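Local coordinates for single-stranded DNA-binding protein (Mycobacterium smegmatis, PDB 5GQO) that probably binds single-stranded DNA, through an OB-fold domain that assembles into a tetramer, at residues Thr26-Val31 / Gly100-Asn105; Tyr73-Cys78 / Ser117-Ala122; Gly32-Asn37 / Ala88-Gly93; Asp94-Val99 / Thr123-Asp128. One frame throughout, in Å; residues are numbered along the deposited sequence.

How the contacts relate
The four contacts belong to one OB-fold barrel, whose strand 95-105 bends at G100 and serves two of them: contact 4 uses its first half and contact 1 its second, with centres about 13 Å apart. Contacts 1 and 2 are only about 7 Å apart, centre to centre, because strand 117-122 also pairs with the far half of strand 95-105. Contact 3 lies about 10 Å from contact 4 and 18 Å from contact 1. Contacts 1, 2 and 4 cross one another along the chain; contact 3 lies between the segments of contact 1 and closes before contact 4 opens, so residues distant in sequence close one barrel. Contacts 1 and 2 touch the second subunit; contacts 1, 3 and 4 reach the third.

Contact 1 of 4, residues Thr26-Val31 / Gly100-Asn105; sequences TPFTVV and GHLYTN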
# COMPACT_ATOMS: atom_id res chain seq x y z
N THR B 26 5.88 6.03 5.91
CA THR B 26 5.18 4.76 5.67
C THR B 26 3.75 4.96 5.06
O THR B 26 2.81 5.34 5.79
CB THR B 26 5.09 3.93 6.96
OG1 THR B 26 6.40 3.57 7.40
CG2 THR B 26 4.33 2.64 6.75
N PRO B 27 3.57 4.71 3.76
CA PRO B 27 2.24 4.97 3.19
C PRO B 27 1.22 3.98 3.69
O PRO B 27 1.55 2.94 4.12
CB PRO B 27 2.44 4.83 1.69
CG PRO B 27 3.80 4.26 1.53
CD PRO B 27 4.59 4.62 2.73
N PHE B 28 -0.03 4.40 3.70
CA PHE B 28 -1.09 3.64 4.30
C PHE B 28 -2.42 3.98 3.67
O PHE B 28 -2.69 5.17 3.37
CB PHE B 28 -1.11 3.95 5.77
CG PHE B 28 -2.16 3.19 6.55
CD1 PHE B 28 -2.12 1.80 6.61
CD2 PHE B 28 -3.15 3.84 7.21
CE1 PHE B 28 -3.06 1.08 7.33
CE2 PHE B 28 -4.09 3.14 7.96
CZ PHE B 28 -4.06 1.76 8.01
N THR B 29 -3.26 2.96 3.54
CA THR B 29 -4.61 3.08 3.08
C THR B 29 -5.53 2.27 3.96
O THR B 29 -5.20 1.17 4.31
CB THR B 29 -4.79 2.53 1.71
OG1 THR B 29 -4.06 3.32 0.77
CG2 THR B 29 -6.30 2.59 1.36
N VAL B 30 -6.65 2.86 4.38
CA VAL B 30 -7.68 2.12 5.09
C VAL B 30 -9.06 2.47 4.53
O VAL B 30 -9.33 3.61 4.18
CB VAL B 30 -7.65 2.34 6.63
CG1 VAL B 30 -7.94 3.78 7.02
CG2 VAL B 30 -8.63 1.42 7.33
N VAL B 31 -9.90 1.47 4.43
CA VAL B 31 -11.27 1.63 3.97
C VAL B 31 -12.19 1.17 5.12
O VAL B 31 -11.98 0.11 5.69
CB VAL B 31 -11.52 0.75 2.74
CG1 VAL B 31 -12.99 0.74 2.40
CG2 VAL B 31 -10.65 1.20 1.57
N GLY B 100 -2.89 8.04 3.32
CA GLY B 100 -1.90 8.95 3.87
C GLY B 100 -0.64 8.26 4.37
O GLY B 100 -0.12 7.37 3.72
N HIS B 101 -0.19 8.63 5.55
CA HIS B 101 1.00 8.04 6.11
C HIS B 101 0.74 7.68 7.53
O HIS B 101 0.03 8.39 8.22
CB HIS B 101 2.20 8.99 5.95
CG HIS B 101 2.50 9.30 4.52
ND1 HIS B 101 3.25 8.47 3.72
CD2 HIS B 101 2.14 10.35 3.76
CE1 HIS B 101 3.34 8.99 2.50
NE2 HIS B 101 2.70 10.14 2.51
N LEU B 102 1.31 6.57 7.98
CA LEU B 102 1.03 6.06 9.34
C LEU B 102 2.13 6.39 10.36
O LEU B 102 3.31 6.33 10.01
CB LEU B 102 0.86 4.55 9.23
CG LEU B 102 0.25 3.84 10.44
CD1 LEU B 102 -1.18 4.27 10.64
CD2 LEU B 102 0.31 2.38 10.13
N TYR B 103 1.75 6.69 11.59
CA TYR B 103 2.66 7.22 12.64
C TYR B 103 2.28 6.57 13.91
O TYR B 103 1.11 6.25 14.10
CB TYR B 103 2.52 8.79 12.88
CG TYR B 103 2.99 9.54 11.68
CD1 TYR B 103 4.38 9.67 11.41
CD2 TYR B 103 2.08 10.05 10.74
CE1 TYR B 103 4.85 10.31 10.26
CE2 TYR B 103 2.55 10.70 9.56
CZ TYR B 103 3.93 10.82 9.32
OH TYR B 103 4.37 11.43 8.18
N THR B 104 3.25 6.36 14.81
CA THR B 104 2.92 6.05 16.20
C THR B 104 3.36 7.24 17.05
O THR B 104 4.46 7.75 16.92
CB THR B 104 3.53 4.71 16.76
OG1 THR B 104 4.72 4.39 16.07
CG2 THR B 104 2.62 3.52 16.54
N ASN B 105 2.50 7.60 17.97
CA ASN B 105 2.75 8.62 18.96
C ASN B 105 2.77 8.00 20.32
O ASN B 105 1.75 7.41 20.71
CB ASN B 105 1.57 9.57 18.93
CG ASN B 105 1.87 10.84 18.22
OD1 ASN B 105 2.94 11.03 17.62
ND2 ASN B 105 0.90 11.73 18.26
O HOH W 1 4.84 7.39 8.00
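Strand 27-31 meets strand 101-105 at 101° between their N-to-C directions, and between these segments the antiparallel pairing amounts to F28 with G100, a hydrogen-bonded pair, and P27 with H101, a non-hydrogen-bonded one; V30 goes on to pair with V98. G100 N gives F28 O a nearly straight bond of 2.9 Å. The return bond from F28 N to G100 O is more bent, at 140°, and its donor sits above the carbonyl plane. One step further along, L102 N donates to T26 O, which also receives a CA-H...O contact from H101 CA at 3.3 Å.

The chain turns a corner at G100, which lets one long strand pass from one face of the OB-fold barrel to the next, and F28 and L102 meet beside this corner. L102 CD1 stands over one face of the F28 ring, 4.3 Å from its centroid in a CH-pi contact, displaced toward the rim at CD2 and CE2. F28 CG lies opposite its own nitrogen (chi1 -179°), which carries the ring over to this methyl. V120 of the same chain and L102 of the second subunit pack on the F28 side chain as well.

The H101 imidazole has T26 O at its edge, and its ND1 comes to 3.7 Å from P27 CA. Water 1 bridges the segments, accepting from T26 N and donating to L102 O, with its oxygen 2.7 Å from each.

Contact 2 of 4, residues Tyr73-Cys78 / Ser117-Ala122; sequences YVTVNC and SVEVRA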
# COMPACT_ATOMS: atom_id res chain seq x y z
N TYR B 73 -8.69 -0.25 14.10
CA TYR B 73 -9.13 1.06 14.59
C TYR B 73 -7.95 2.00 14.50
O TYR B 73 -6.87 1.66 14.96
CB TYR B 73 -9.58 0.95 16.05
CG TYR B 73 -10.73 0.01 16.20
CD1 TYR B 73 -12.04 0.40 15.87
CD2 TYR B 73 -10.52 -1.30 16.64
CE1 TYR B 73 -13.10 -0.48 15.95
CE2 TYR B 73 -11.58 -2.19 16.74
CZ TYR B 73 -12.87 -1.78 16.39
OH TYR B 73 -13.91 -2.66 16.50
N VAL B 74 -8.14 3.16 13.88
CA VAL B 74 -7.09 4.19 13.81
C VAL B 74 -7.64 5.59 13.89
O VAL B 74 -8.74 5.84 13.49
CB VAL B 74 -6.25 4.16 12.50
CG1 VAL B 74 -5.35 2.94 12.47
CG2 VAL B 74 -7.09 4.24 11.25
N THR B 75 -6.83 6.52 14.39
CA THR B 75 -7.20 7.92 14.44
C THR B 75 -6.69 8.52 13.12
O THR B 75 -5.57 8.25 12.74
CB THR B 75 -6.54 8.57 15.67
OG1 THR B 75 -7.05 7.96 16.85
CG2 THR B 75 -6.78 10.06 15.73
N VAL B 76 -7.51 9.30 12.45
CA VAL B 76 -7.14 9.96 11.20
C VAL B 76 -7.07 11.46 11.46
O VAL B 76 -7.95 11.99 12.12
CB VAL B 76 -8.20 9.74 10.13
CG1 VAL B 76 -7.77 10.35 8.84
CG2 VAL B 76 -8.44 8.25 9.95
N ASN B 77 -6.06 12.13 10.92
CA ASN B 77 -5.91 13.55 11.09
C ASN B 77 -5.94 14.20 9.74
O ASN B 77 -5.10 13.92 8.91
CB ASN B 77 -4.55 13.87 11.67
CG ASN B 77 -4.35 13.32 13.04
OD1 ASN B 77 -5.23 13.34 13.89
ND2 ASN B 77 -3.15 12.83 13.28
N CYS B 78 -6.88 15.11 9.52
CA CYS B 78 -6.91 15.88 8.30
C CYS B 78 -6.58 17.36 8.58
O CYS B 78 -6.98 17.93 9.59
CB CYS B 78 -8.29 15.78 7.71
SG CYS B 78 -8.90 14.10 7.57
N SER B 117 -0.32 5.65 20.57
CA SER B 117 -1.48 5.61 19.68
C SER B 117 -1.07 5.67 18.21
O SER B 117 -0.14 6.38 17.84
CB SER B 117 -2.43 6.77 19.98
OG SER B 117 -1.96 7.99 19.41
N VAL B 118 -1.80 4.94 17.38
CA VAL B 118 -1.47 4.81 15.98
C VAL B 118 -2.36 5.72 15.17
O VAL B 118 -3.57 5.71 15.34
CB VAL B 118 -1.59 3.34 15.56
CG1 VAL B 118 -2.89 3.06 14.89
CG2 VAL B 118 -0.43 2.99 14.65
N GLU B 119 -1.76 6.58 14.35
CA GLU B 119 -2.49 7.66 13.71
C GLU B 119 -2.10 7.81 12.27
O GLU B 119 -0.97 7.52 11.89
CB GLU B 119 -2.20 8.97 14.41
CG GLU B 119 -2.73 9.03 15.84
CD GLU B 119 -2.38 10.33 16.52
OE1 GLU B 119 -2.25 11.35 15.82
OE2 GLU B 119 -2.23 10.32 17.74
N VAL B 120 -3.05 8.30 11.48
CA VAL B 120 -2.81 8.53 10.09
C VAL B 120 -2.77 10.01 9.78
O VAL B 120 -3.68 10.75 10.15
CB VAL B 120 -3.96 7.91 9.26
CG1 VAL B 120 -3.75 8.17 7.77
CG2 VAL B 120 -4.08 6.44 9.55
N ARG B 121 -1.72 10.47 9.10
CA ARG B 121 -1.74 11.82 8.55
C ARG B 121 -2.32 11.67 7.16
O ARG B 121 -1.59 11.30 6.22
CB ARG B 121 -0.35 12.46 8.46
CG ARG B 121 -0.29 13.74 7.62
CD ARG B 121 0.31 14.86 8.41
NE ARG B 121 1.76 14.90 8.27
CZ ARG B 121 2.64 14.89 9.30
NH1 ARG B 121 2.28 14.84 10.60
NH2 ARG B 121 3.92 14.94 8.99
N ALA B 122 -3.60 12.01 7.01
CA ALA B 122 -4.27 11.80 5.75
C ALA B 122 -3.86 12.81 4.71
O ALA B 122 -3.61 13.97 5.02
CB ALA B 122 -5.79 11.84 5.93
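V74 sets its two methyls against successive valines on one side of strand 117-122: CG1 presses on V118 CG1 at 3.5 Å, while CG2 reaches forward to V120 CG2. Between these knobs the strands run parallel, their short axes 35° apart, and the pairs T75 with E119, V76 with V120 and N77 with R121 set the register. Further along the same face, the small A122 offers a shallow place: its CB takes V76 CG1 at 3.8 Å and, more loosely, C78 SG. Valines on one strand are thus offset against valines and an alanine on the other.

The face carrying T75, N77 and E119 is polar. The E119 chain lies alongside T75, with CG against T75 CB at 3.8 Å, and continues extended so that its carboxylate comes beside N77. There N77 ND2 donates to E119 OE1 over 3.1 Å, meeting the oxygen on its anti side; the bond lies almost in the amide plane, yet amide and carboxylate planes stand 85° apart. The backbone bonds are firm from T75 O onward, whereas the one from T75 N to V118 O is weak, at 3.5 Å.

This is the one parallel pairing of the barrel, characteristic of the OB fold. Strand 73-79 has strand 46-55 along its other edge, where V76 packs on V53, and strand 117-122 has strand 95-105, where V120 packs on L102.

Contact 3 of 4, residues Gly32-Asn37 / Ala88-Gly93; sequences GNIITN and ASLGKG
I34 and L90 meet just past the corner at G32, where the second half of the first strand of the OB fold sets out and the helix between its third and fourth strands runs out. I34 CD1 touches L90 CB at 3.9 Å, the two side chains crossing at about a right angle, and I34 CB and CD1 both lie against G91 O. Beside this apolar contact the backbone is bonded directly: G93 N donates to I34 O at 2.8 Å, coming from above the carbonyl plane. N33 ND2 then grips G93 O at 3.2 Å, in the plane of its own amide but 46° out of the carbonyl plane of G93. G93 itself has backbone angles that call for glycine.

A second shell sets these groups. R131 holds N33 OD1 and fixes how its amide is turned, D94 OD2 accepts from G91 N, and D94 pairs with I34 through the backbone. L90 rests on V96 and on L129 of the third subunit.

Toward the surface K92 CG lies opposite its nitrogen (chi1 -163°), which, with the chain extended as far as CE, lays CD over the N37 amide, 3.6 Å from N37 ND2. Next comes P38, which binds calcium in a structure of this protein, although no calcium is bound to this chain here. Water 2 joins the two segments, donating to N37 OD1 at 2.6 Å and accepting from K92 N.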
# COMPACT_ATOMS: atom_id res chain seq x y z
N GLY B 32 -13.18 1.96 5.50
CA GLY B 32 -14.04 1.57 6.60
C GLY B 32 -15.12 2.60 6.86
O GLY B 32 -15.79 3.05 5.94
N ASN B 33 -15.26 2.97 8.12
CA ASN B 33 -16.30 3.88 8.59
C ASN B 33 -15.76 4.78 9.67
O ASN B 33 -14.99 4.32 10.52
CB ASN B 33 -17.46 3.08 9.17
CG ASN B 33 -18.19 2.32 8.13
OD1 ASN B 33 -17.80 1.22 7.76
ND2 ASN B 33 -19.22 2.94 7.57
N ILE B 34 -16.17 6.03 9.65
CA ILE B 34 -15.89 6.92 10.73
C ILE B 34 -16.77 6.45 11.87
O ILE B 34 -17.96 6.23 11.66
CB ILE B 34 -16.28 8.35 10.37
CG1 ILE B 34 -15.52 8.78 9.12
CG2 ILE B 34 -15.98 9.29 11.51
CD1 ILE B 34 -15.85 10.18 8.65
N ILE B 35 -16.20 6.29 13.07
CA ILE B 35 -16.99 5.79 14.20
C ILE B 35 -17.01 6.73 15.39
O ILE B 35 -17.53 6.39 16.44
CB ILE B 35 -16.47 4.44 14.68
CG1 ILE B 35 -14.98 4.54 15.03
CG2 ILE B 35 -16.71 3.39 13.61
CD1 ILE B 35 -14.55 3.44 15.94
N THR B 36 -16.43 7.92 15.25
CA THR B 36 -16.64 8.96 16.26
C THR B 36 -17.09 10.26 15.61
O THR B 36 -16.97 10.43 14.40
CB THR B 36 -15.38 9.28 17.06
OG1 THR B 36 -14.38 9.77 16.16
CG2 THR B 36 -14.91 8.06 17.83
N ASN B 37 -17.60 11.17 16.44
CA ASN B 37 -17.88 12.52 15.96
C ASN B 37 -16.57 13.25 15.80
O ASN B 37 -15.79 13.38 16.76
CB ASN B 37 -18.81 13.32 16.86
CG ASN B 37 -20.20 12.78 16.81
OD1 ASN B 37 -20.85 12.81 15.75
ND2 ASN B 37 -20.65 12.20 17.90
N ALA B 88 -17.13 19.45 5.93
CA ALA B 88 -18.30 19.75 5.12
C ALA B 88 -19.05 18.53 4.57
O ALA B 88 -20.20 18.67 4.15
CB ALA B 88 -17.85 20.58 3.93
N SER B 89 -18.39 17.38 4.47
CA SER B 89 -18.90 16.25 3.71
C SER B 89 -19.21 14.99 4.52
O SER B 89 -20.16 14.31 4.18
CB SER B 89 -17.92 15.90 2.63
OG SER B 89 -17.64 17.04 1.86
N LEU B 90 -18.47 14.70 5.58
CA LEU B 90 -18.58 13.42 6.27
C LEU B 90 -18.73 13.52 7.80
O LEU B 90 -18.33 14.50 8.42
CB LEU B 90 -17.33 12.59 6.03
CG LEU B 90 -16.84 12.35 4.58
CD1 LEU B 90 -15.58 11.53 4.55
CD2 LEU B 90 -17.90 11.61 3.77
N GLY B 91 -19.24 12.46 8.42
CA GLY B 91 -19.53 12.49 9.84
C GLY B 91 -19.66 11.07 10.35
O GLY B 91 -19.52 10.13 9.58
N LYS B 92 -19.96 10.93 11.64
CA LYS B 92 -20.04 9.65 12.29
C LYS B 92 -20.95 8.70 11.49
O LYS B 92 -22.01 9.10 11.02
CB LYS B 92 -20.61 9.82 13.70
CG LYS B 92 -20.41 8.67 14.69
CD LYS B 92 -20.98 9.13 16.04
CE LYS B 92 -20.63 8.26 17.23
NZ LYS B 92 -21.45 7.04 17.19
N GLY B 93 -20.47 7.46 11.31
CA GLY B 93 -21.20 6.46 10.58
C GLY B 93 -20.84 6.40 9.10
O GLY B 93 -21.06 5.38 8.47
O HOH W 2 -20.49 13.37 13.23

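Contact 4 of 4, residues Asp94-Val99 / Thr123-Asp128; sequences DSVVVV and TAVGPD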
# COMPACT_ATOMS: atom_id res chain seq x y z
N ASP B 94 -20.31 7.46 8.51
CA ASP B 94 -20.11 7.44 7.06
C ASP B 94 -18.97 6.49 6.70
O ASP B 94 -18.00 6.26 7.46
CB ASP B 94 -19.77 8.82 6.48
CG ASP B 94 -20.94 9.81 6.52
OD1 ASP B 94 -22.09 9.39 6.55
OD2 ASP B 94 -20.67 11.05 6.52
N SER B 95 -19.12 5.93 5.51
CA SER B 95 -18.14 5.02 4.97
C SER B 95 -17.04 5.89 4.44
O SER B 95 -17.34 6.95 3.94
CB SER B 95 -18.79 4.23 3.84
OG SER B 95 -18.83 5.10 2.71
N VAL B 96 -15.77 5.47 4.56
CA VAL B 96 -14.63 6.29 4.13
C VAL B 96 -13.53 5.50 3.47
O VAL B 96 -13.26 4.35 3.84
CB VAL B 96 -13.81 6.92 5.30
CG1 VAL B 96 -13.86 8.39 5.29
CG2 VAL B 96 -14.17 6.37 6.65
N VAL B 97 -12.82 6.19 2.58
CA VAL B 97 -11.54 5.74 2.04
C VAL B 97 -10.53 6.75 2.55
O VAL B 97 -10.71 7.94 2.34
CB VAL B 97 -11.55 5.80 0.51
CG1 VAL B 97 -10.22 5.37 -0.08
CG2 VAL B 97 -12.62 4.87 -0.00
N VAL B 98 -9.48 6.28 3.22
CA VAL B 98 -8.45 7.15 3.76
C VAL B 98 -7.06 6.74 3.24
O VAL B 98 -6.65 5.57 3.39
CB VAL B 98 -8.39 7.06 5.28
CG1 VAL B 98 -7.26 7.90 5.79
CG2 VAL B 98 -9.70 7.49 5.89
N VAL B 99 -6.35 7.70 2.67
CA VAL B 99 -5.01 7.51 2.20
C VAL B 99 -4.07 8.50 2.88
O VAL B 99 -4.43 9.65 3.03
CB VAL B 99 -4.93 7.76 0.72
CG1 VAL B 99 -3.49 7.52 0.22
CG2 VAL B 99 -5.89 6.84 0.02
N THR B 123 -3.79 12.32 3.48
CA THR B 123 -3.52 13.06 2.26
C THR B 123 -4.75 13.15 1.36
O THR B 123 -4.90 14.09 0.62
CB THR B 123 -2.43 12.23 1.51
OG1 THR B 123 -1.14 12.72 1.88
CG2 THR B 123 -2.56 12.22 -0.02
N ALA B 124 -5.59 12.12 1.37
CA ALA B 124 -6.83 12.12 0.62
C ALA B 124 -7.83 11.30 1.40
O ALA B 124 -7.50 10.29 1.99
CB ALA B 124 -6.61 11.54 -0.75
N VAL B 125 -9.05 11.80 1.49
CA VAL B 125 -10.12 11.11 2.11
C VAL B 125 -11.31 11.31 1.21
O VAL B 125 -11.50 12.37 0.63
CB VAL B 125 -10.45 11.70 3.47
CG1 VAL B 125 -11.61 10.94 4.13
CG2 VAL B 125 -9.26 11.65 4.38
N GLY B 126 -12.13 10.29 1.11
CA GLY B 126 -13.35 10.39 0.34
C GLY B 126 -14.32 9.42 0.93
O GLY B 126 -13.92 8.50 1.64
N PRO B 127 -15.61 9.59 0.62
CA PRO B 127 -16.61 8.58 0.90
C PRO B 127 -16.36 7.32 -0.01
O PRO B 127 -15.81 7.44 -1.09
CB PRO B 127 -17.90 9.29 0.52
CG PRO B 127 -17.51 10.20 -0.57
CD PRO B 127 -16.17 10.69 -0.16
N ASP B 128 -16.76 6.15 0.44
CA ASP B 128 -16.56 4.90 -0.33
C ASP B 128 -17.76 4.74 -1.22
O ASP B 128 -18.82 4.40 -0.72
CB ASP B 128 -16.43 3.70 0.63
CG ASP B 128 -16.18 2.36 -0.08
OD1 ASP B 128 -16.14 2.30 -1.32
OD2 ASP B 128 -15.99 1.34 0.63
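The V99 carbonyl takes two peptide N-H groups from the opposing strand: T123 N lies in its plane at 2.8 Å, while A124 N is tilted 30° from that plane at 3.2 Å. With T123 and A124 both set against V99, this is a classic beta bulge. Two residues earlier, the flat V97 carbonyl receives G126 N in its plane, and V125 CA adds a CA-H...O contact at 3.2 Å. G126 O in turn accepts from V97 N over 2.7 Å, a nearly straight bond.

These antiparallel bonds add strand 124-126 to the edge of the first half of strand 95-105 in the OB fold, on the side where helix 80-89 covers the barrel. V125 CG1 presses on V96 CG1 at 3.6 Å, and V125 also meets L82 and V86 of that helix. V97 and V99, on the other face, pack against V97 of the third subunit.

Past P127, S95 OG accepts D128 N at 3.2 Å; a chi1 of 77° places the hydroxyl between S95's own nitrogen and carbonyl carbon, turned to that donor. V97, two residues on, crosses D128 at about a right angle, its CG2 4.0 Å from D128 CB, whereas the D128 carboxylate forms a salt bridge with R131 and a hydrogen bond with S130.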